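Local coordinates for protein type II secretion ATPase XpsE (Xanthomonas campestris, PDB 2D27) that belongs to the type II secretion ATPases, represented here by its N-terminal domain, which includes an MshEN-type region, at residues G104-W109 / L124-P129. Sequence-based numbering, arbitrary orientation.
Sequences GRLDLW and LATGLP
Leu106 and Pro129 are joined through their backbones, where strand 106-110 begins and the chain enters strand 130-134. Leu106 N donates to Pro129 O at 2.9 Å. The N-H...O angle is 147°, so the bond is somewhat bent at the hydrogen, yet the donor lies almost in line with the carbonyl, with a C=O...N angle of 165°. The same oxygen receives a CA-H...O contact from Arg105 CA at 3.5 Å. CA atoms of Arg105 and Pro129 are 5.2 Å apart. On the other segment, helix 116-126 ends at Thr126, and Gly127 turns the chain out of it with positive phi.

The Leu106 side chain sets out toward 124-129 from its first bond. Its base and one of its methyls meet different residues. CB lies 4.1 Å from Leu128 CD1, an apolar contact. With CG anti to the backbone N (chi1 -167°), CD2 comes to the last turn of the helix, 3.8 Å from Thr126 OG1, and also touches the methyl CG2. That hydroxyl is hydrogen-bonded to Glu82 O, so its polar need is met away from the leucine. The Pro129 ring sits beside the turn before the strand. Its CD is 3.8 Å from Gly104 O, while its CB is 4.0 Å from Arg105 CD. The arginine crosses the ring at a slant; its chain, bent at chi2 and chi3, ends with NH1 hydrogen-bonded to Leu130 O.

The contact closes one end of the beta-alpha-beta unit formed by strand 106-110, helix 116-126 and strand 130-134. From here the two strands run parallel; backbone hydrogen bonds pair Leu106 with Leu131 and Leu108 with both Leu131 and His133. Strand 96-101 pairs antiparallel along the other edge of strand 106-110.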
ATOM      1  N   GLY A 104      12.276  -8.934  13.898  1.00 60.08           N
ATOM      2  CA  GLY A 104      11.955  -7.520  13.990  1.00 58.14           C
ATOM      3  C   GLY A 104      10.969  -7.048  12.895  1.00 55.68           C
ATOM      4  O   GLY A 104      10.213  -6.072  13.108  1.00 57.06           O
ATOM      5  N   ARG A 105      10.957  -7.742  11.748  1.00 51.27           N
ATOM      6  CA  ARG A 105      10.174  -7.347  10.553  1.00 47.59           C
ATOM      7  C   ARG A 105       8.694  -7.702  10.501  1.00 43.66           C
ATOM      8  O   ARG A 105       8.295  -8.860  10.622  1.00 40.53           O
ATOM      9  CB  ARG A 105      10.738  -8.026   9.291  1.00 47.58           C
ATOM     10  CG  ARG A 105      12.054  -7.609   8.861  1.00 48.90           C
ATOM     11  CD  ARG A 105      12.053  -6.822   7.575  1.00 48.91           C
ATOM     12  NE  ARG A 105      13.212  -7.235   6.810  1.00 49.40           N
ATOM     13  CZ  ARG A 105      13.550  -6.796   5.605  1.00 45.64           C
ATOM     14  NH1 ARG A 105      12.843  -5.890   4.939  1.00 42.48           N
ATOM     15  NH2 ARG A 105      14.654  -7.275   5.091  1.00 45.54           N
ATOM     16  N   LEU A 106       7.912  -6.711  10.134  1.00 41.18           N
ATOM     17  CA  LEU A 106       6.515  -6.898   9.807  1.00 39.88           C
ATOM     18  C   LEU A 106       6.267  -7.453   8.378  1.00 38.93           C
ATOM     19  O   LEU A 106       6.559  -6.787   7.388  1.00 38.60           O
ATOM     20  CB  LEU A 106       5.846  -5.563   9.969  1.00 39.43           C
ATOM     21  CG  LEU A 106       4.351  -5.622   9.963  1.00 39.97           C
ATOM     22  CD1 LEU A 106       3.836  -6.484  11.171  1.00 43.48           C
ATOM     23  CD2 LEU A 106       3.840  -4.234   9.965  1.00 37.89           C
ATOM     24  N   ASP A 107       5.763  -8.680   8.288  1.00 37.33           N
ATOM     25  CA  ASP A 107       5.167  -9.220   7.051  1.00 36.91           C
ATOM     26  C   ASP A 107       3.889  -8.529   6.611  1.00 34.63           C
ATOM     27  O   ASP A 107       2.887  -8.544   7.351  1.00 34.27           O
ATOM     28  CB  ASP A 107       4.867 -10.680   7.180  1.00 37.03           C
ATOM     29  CG  ASP A 107       6.115 -11.474   7.470  1.00 41.48           C
ATOM     30  OD1 ASP A 107       7.099 -11.405   6.668  1.00 40.58           O
ATOM     31  OD2 ASP A 107       6.194 -12.162   8.498  1.00 47.40           O
ATOM     32  N   LEU A 108       3.935  -7.913   5.413  1.00 30.56           N
ATOM     33  CA  LEU A 108       2.776  -7.170   4.896  1.00 30.12           C
ATOM     34  C   LEU A 108       2.331  -7.867   3.636  1.00 28.69           C
ATOM     35  O   LEU A 108       3.128  -8.049   2.701  1.00 27.94           O
ATOM     36  CB  LEU A 108       3.142  -5.728   4.547  1.00 29.49           C
ATOM     37  CG  LEU A 108       2.016  -4.798   4.274  1.00 29.86           C
ATOM     38  CD1 LEU A 108       1.142  -4.553   5.564  1.00 28.89           C
ATOM     39  CD2 LEU A 108       2.538  -3.511   3.690  1.00 27.35           C
ATOM     40  N   TRP A 109       1.058  -8.253   3.627  1.00 28.00           N
ATOM     41  CA  TRP A 109       0.407  -8.876   2.455  1.00 27.29           C
ATOM     42  C   TRP A 109      -0.243  -7.735   1.679  1.00 25.08           C
ATOM     43  O   TRP A 109      -1.032  -6.980   2.246  1.00 24.34           O
ATOM     44  CB  TRP A 109      -0.691  -9.834   2.934  1.00 27.80           C
ATOM     45  CG  TRP A 109      -1.026 -10.946   1.972  1.00 30.02           C
ATOM     46  CD1 TRP A 109      -0.260 -11.444   0.976  1.00 28.43           C
ATOM     47  CD2 TRP A 109      -2.238 -11.711   1.976  1.00 30.10           C
ATOM     48  NE1 TRP A 109      -0.918 -12.486   0.360  1.00 31.85           N
ATOM     49  CE2 TRP A 109      -2.166 -12.613   0.922  1.00 31.98           C
ATOM     50  CE3 TRP A 109      -3.415 -11.665   2.746  1.00 34.72           C
ATOM     51  CZ2 TRP A 109      -3.203 -13.530   0.640  1.00 36.66           C
ATOM     52  CZ3 TRP A 109      -4.464 -12.530   2.437  1.00 34.22           C
ATOM     53  CH2 TRP A 109      -4.335 -13.460   1.415  1.00 34.48           C
ATOM     54  N   LEU A 124       5.753   4.371   8.244  1.00 39.40           N
ATOM     55  CA  LEU A 124       5.657   5.482   9.135  1.00 41.63           C
ATOM     56  C   LEU A 124       4.738   5.244  10.346  1.00 43.51           C
ATOM     57  O   LEU A 124       5.140   5.437  11.469  1.00 44.67           O
ATOM     58  CB  LEU A 124       5.129   6.673   8.356  1.00 41.19           C
ATOM     59  CG  LEU A 124       4.962   7.953   9.186  1.00 43.95           C
ATOM     60  CD1 LEU A 124       6.291   8.396   9.931  1.00 44.00           C
ATOM     61  CD2 LEU A 124       4.430   9.082   8.337  1.00 43.72           C
ATOM     62  N   ALA A 125       3.514   4.796  10.113  1.00 45.64           N
ATOM     63  CA  ALA A 125       2.536   4.570  11.195  1.00 46.62           C
ATOM     64  C   ALA A 125       3.004   3.488  12.175  1.00 47.30           C
ATOM     65  O   ALA A 125       2.736   3.546  13.372  1.00 48.79           O
ATOM     66  CB  ALA A 125       1.194   4.195  10.608  1.00 46.32           C
ATOM     67  N   THR A 126       3.756   2.539  11.652  1.00 46.86           N
ATOM     68  CA  THR A 126       4.091   1.304  12.330  1.00 46.31           C
ATOM     69  C   THR A 126       5.515   1.398  12.943  1.00 46.57           C
ATOM     70  O   THR A 126       5.819   0.750  13.943  1.00 46.15           O
ATOM     71  CB  THR A 126       3.909   0.186  11.240  1.00 46.44           C
ATOM     72  OG1 THR A 126       3.125  -0.914  11.711  1.00 48.75           O
ATOM     73  CG2 THR A 126       5.155  -0.399  10.754  1.00 44.08           C
ATOM     74  N   GLY A 127       6.362   2.241  12.341  1.00 45.99           N
ATOM     75  CA  GLY A 127       7.790   2.319  12.633  1.00 44.22           C
ATOM     76  C   GLY A 127       8.525   1.000  12.561  1.00 43.41           C
ATOM     77  O   GLY A 127       9.595   0.879  13.125  1.00 43.82           O
ATOM     78  N   LEU A 128       7.972  -0.019  11.905  1.00 41.57           N
ATOM     79  CA  LEU A 128       8.691  -1.283  11.765  1.00 40.71           C
ATOM     80  C   LEU A 128       9.195  -1.412  10.333  1.00 39.58           C
ATOM     81  O   LEU A 128       8.599  -0.828   9.430  1.00 39.23           O
ATOM     82  CB  LEU A 128       7.749  -2.431  12.083  1.00 41.41           C
ATOM     83  CG  LEU A 128       7.106  -2.443  13.488  1.00 42.48           C
ATOM     84  CD1 LEU A 128       6.175  -3.609  13.583  1.00 43.51           C
ATOM     85  CD2 LEU A 128       8.163  -2.541  14.588  1.00 42.15           C
ATOM     86  N   PRO A 129      10.236  -2.189  10.110  1.00 37.48           N
ATOM     87  CA  PRO A 129      10.679  -2.484   8.745  1.00 37.20           C
ATOM     88  C   PRO A 129       9.755  -3.573   8.189  1.00 36.22           C
ATOM     89  O   PRO A 129       9.250  -4.422   8.968  1.00 36.94           O
ATOM     90  CB  PRO A 129      12.078  -3.053   8.925  1.00 36.39           C
ATOM     91  CG  PRO A 129      12.031  -3.740  10.258  1.00 37.85           C
ATOM     92  CD  PRO A 129      11.040  -2.920  11.101  1.00 38.66           C
TER